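Local coordinates for proton-dependent oligopeptide transporter family protein (Xanthomonas campestris, PDB 6EI3) that probably couples the uptake of small peptides across the membrane to proton movement, as a major facilitator superfamily transporter of the POT family, captured here in an auto-inhibited state, at residues A[21-26]-A[330-335]. Sequence-based numbering, arbitrary orientation.
Sequences MRNILV and QMQALN. With 78M ((2S)-2,3-dihydroxypropyl(7Z)-pentadec-7-enoate), chain K.
Gln332 reaches across to the backbone of Asn23, and a single hydrogen bond joins the two segments: NE2 of Gln332 donates to O of Asn23 at 2.8 Å, fairly straight (N-H...O 159°) and on a lone pair in the carbonyl plane. The chain of Gln332 is extended beyond CG (chi2 164°), which carries its amide to the other backbone. The same NE2 also bonds to O of Ser329, and the Asn23 carbonyl takes a second bond from OG of Ser329.

Packing between the side chains is modest and polar. The two amide planes lie 37° apart, and OE1 of Gln332 rests 3.3 Å from both CG and OD1 of Asn23, but two acceptors make no bond.

In this major facilitator fold the contact ties the junction of helices 4-22 and 25-30 to the 3-10 turn leading into helix 334-357, a buried polar link between the halves of the chain. It illustrates how a side-chain amide can satisfy a backbone carbonyl in a segment whose own backbone bonds are weak.

Within 21-26, the guanidinium of Arg22 grips OD1 of Asn23 side-on and in its plane, with NE at 2.8 Å and NH2 at 3.1 Å; from outside, OG of Ser156 bonds to ND2 of Asn23.

The neighbours of Gln332 belong to a monoacylglycerol pocket: O of Ala333 lies 3.5 Å from lipid C15, and SD of Met331 and CD2 of Leu334 each 3.7 Å from C10.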
loop_
_atom_site.group_PDB
_atom_site.type_symbol
_atom_site.label_atom_id
_atom_site.label_comp_id
_atom_site.label_asym_id
_atom_site.label_seq_id
_atom_site.Cartn_x
_atom_site.Cartn_y
_atom_site.Cartn_z
ATOM N N MET A 21 12.263 5.838 -8.308
ATOM C CA MET A 21 11.362 6.692 -9.089
ATOM C C MET A 21 10.223 7.297 -8.226
ATOM O O MET A 21 9.933 8.484 -8.348
ATOM C CB MET A 21 10.842 5.998 -10.380
ATOM C CG MET A 21 9.639 5.067 -10.231
ATOM S SD MET A 21 7.980 5.824 -10.071
ATOM C CE MET A 21 8.115 7.163 -11.133
ATOM N N ARG A 22 9.613 6.503 -7.340
ATOM C CA ARG A 22 8.474 6.949 -6.526
ATOM C C ARG A 22 8.798 8.129 -5.583
ATOM O O ARG A 22 8.006 9.078 -5.492
ATOM C CB ARG A 22 7.901 5.757 -5.759
ATOM C CG ARG A 22 6.431 5.895 -5.344
ATOM C CD ARG A 22 6.198 6.603 -4.024
ATOM N NE ARG A 22 7.077 6.181 -2.925
ATOM C CZ ARG A 22 6.795 5.217 -2.051
ATOM N NH1 ARG A 22 5.677 4.510 -2.166
ATOM N NH2 ARG A 22 7.633 4.945 -1.065
ATOM N N ASN A 23 9.974 8.073 -4.923
ATOM C CA ASN A 23 10.445 9.031 -3.919
ATOM C C ASN A 23 10.961 10.357 -4.510
ATOM O O ASN A 23 11.156 11.296 -3.747
ATOM C CB ASN A 23 11.489 8.364 -2.963
ATOM C CG ASN A 23 10.880 7.235 -2.144
ATOM O OD1 ASN A 23 9.716 6.867 -2.315
ATOM N ND2 ASN A 23 11.649 6.621 -1.268
ATOM N N ILE A 24 11.096 10.476 -5.850
ATOM C CA ILE A 24 11.450 11.767 -6.471
ATOM C C ILE A 24 10.289 12.315 -7.294
ATOM O O ILE A 24 10.383 13.426 -7.806
ATOM C CB ILE A 24 12.752 11.761 -7.324
ATOM C CG1 ILE A 24 12.711 10.701 -8.444
ATOM C CG2 ILE A 24 13.966 11.625 -6.461
ATOM C CD1 ILE A 24 13.359 11.119 -9.758
ATOM N N LEU A 25 9.217 11.535 -7.467
ATOM C CA LEU A 25 8.117 11.923 -8.352
ATOM C C LEU A 25 7.503 13.309 -8.045
ATOM O O LEU A 25 7.380 14.124 -8.959
ATOM C CB LEU A 25 7.018 10.826 -8.411
ATOM C CG LEU A 25 5.854 11.063 -9.429
ATOM C CD1 LEU A 25 6.400 11.276 -10.866
ATOM C CD2 LEU A 25 4.890 9.861 -9.449
ATOM N N VAL A 26 7.109 13.566 -6.790
ATOM C CA VAL A 26 6.506 14.844 -6.396
ATOM C C VAL A 26 7.509 16.021 -6.529
ATOM O O VAL A 26 7.146 17.063 -7.080
ATOM C CB VAL A 26 5.844 14.739 -5.001
ATOM C CG1 VAL A 26 5.418 16.107 -4.480
ATOM C CG2 VAL A 26 4.619 13.842 -5.083
ATOM N N GLN A 330 15.353 13.445 0.096
ATOM C CA GLN A 330 16.284 12.571 0.828
ATOM C C GLN A 330 15.796 12.170 2.230
ATOM O O GLN A 330 16.235 11.143 2.750
ATOM C CB GLN A 330 17.671 13.197 0.916
ATOM C CG GLN A 330 18.370 13.306 -0.437
ATOM C CD GLN A 330 19.708 13.933 -0.233
ATOM O OE1 GLN A 330 19.809 15.119 0.020
ATOM N NE2 GLN A 330 20.747 13.128 -0.240
ATOM N N MET A 331 14.878 12.964 2.830
ATOM C CA MET A 331 14.332 12.673 4.163
ATOM C C MET A 331 13.609 11.332 4.178
ATOM O O MET A 331 13.505 10.723 5.238
ATOM C CB MET A 331 13.369 13.780 4.633
ATOM C CG MET A 331 14.074 15.101 4.937
ATOM S SD MET A 331 15.397 14.999 6.175
ATOM C CE MET A 331 14.447 15.001 7.689
ATOM N N GLN A 332 13.114 10.873 3.007
ATOM C CA GLN A 332 12.435 9.586 2.881
ATOM C C GLN A 332 13.333 8.414 3.274
ATOM O O GLN A 332 12.814 7.379 3.661
ATOM C CB GLN A 332 11.814 9.405 1.492
ATOM C CG GLN A 332 10.605 10.332 1.277
ATOM C CD GLN A 332 10.257 10.415 -0.181
ATOM O OE1 GLN A 332 9.384 9.715 -0.667
ATOM N NE2 GLN A 332 10.972 11.220 -0.932
ATOM N N ALA A 333 14.681 8.606 3.284
ATOM C CA ALA A 333 15.623 7.561 3.719
ATOM C C ALA A 333 15.443 7.244 5.202
ATOM O O ALA A 333 15.871 6.181 5.655
ATOM C CB ALA A 333 17.047 8.000 3.456
ATOM N N LEU A 334 14.821 8.167 5.963
ATOM C CA LEU A 334 14.618 7.946 7.395
ATOM C C LEU A 334 13.659 6.818 7.677
ATOM O O LEU A 334 13.806 6.158 8.693
ATOM C CB LEU A 334 14.134 9.208 8.118
ATOM C CG LEU A 334 15.128 10.347 8.293
ATOM C CD1 LEU A 334 14.415 11.550 8.873
ATOM C CD2 LEU A 334 16.287 9.953 9.217
ATOM N N ASN A 335 12.687 6.585 6.791
ATOM C CA ASN A 335 11.725 5.525 7.014
ATOM C C ASN A 335 12.384 4.123 7.058
ATOM O O ASN A 335 12.296 3.494 8.121
ATOM C CB ASN A 335 10.576 5.610 6.041
ATOM C CG ASN A 335 9.624 4.468 6.189
ATOM O OD1 ASN A 335 9.473 3.663 5.283
ATOM N ND2 ASN A 335 8.987 4.363 7.351
HETATM O O21 78M K . 20.170 21.561 12.760
HETATM C C20 78M K . 21.541 21.229 12.603
HETATM C C18 78M K . 21.703 20.039 11.686
HETATM O O19 78M K . 21.011 18.904 12.220
HETATM C C17 78M K . 23.153 19.696 11.424
HETATM O O2 78M K . 23.081 18.782 10.303
HETATM C C1 78M K . 23.704 19.105 9.161
HETATM O O1 78M K . 24.503 19.997 9.052
HETATM C C2 78M K . 23.239 18.238 8.030
HETATM C C3 78M K . 21.894 18.698 7.494
HETATM C C4 78M K . 21.251 17.693 6.557
HETATM C C5 78M K . 19.728 17.755 6.550
HETATM C C6 78M K . 19.054 17.176 7.802
HETATM C C7 78M K . 19.225 15.695 7.870
HETATM C C8 78M K . 18.529 14.841 8.586
HETATM C C9 78M K . 18.739 13.360 8.599
HETATM C C10 78M K . 18.008 12.668 7.440
HETATM C C11 78M K . 18.827 12.433 6.171
HETATM C C12 78M K . 19.714 11.195 6.184
HETATM C C13 78M K . 18.958 9.875 6.254
HETATM C C15 78M K . 19.065 7.387 6.588
HETATM C C14 78M K . 19.843 8.673 6.524
#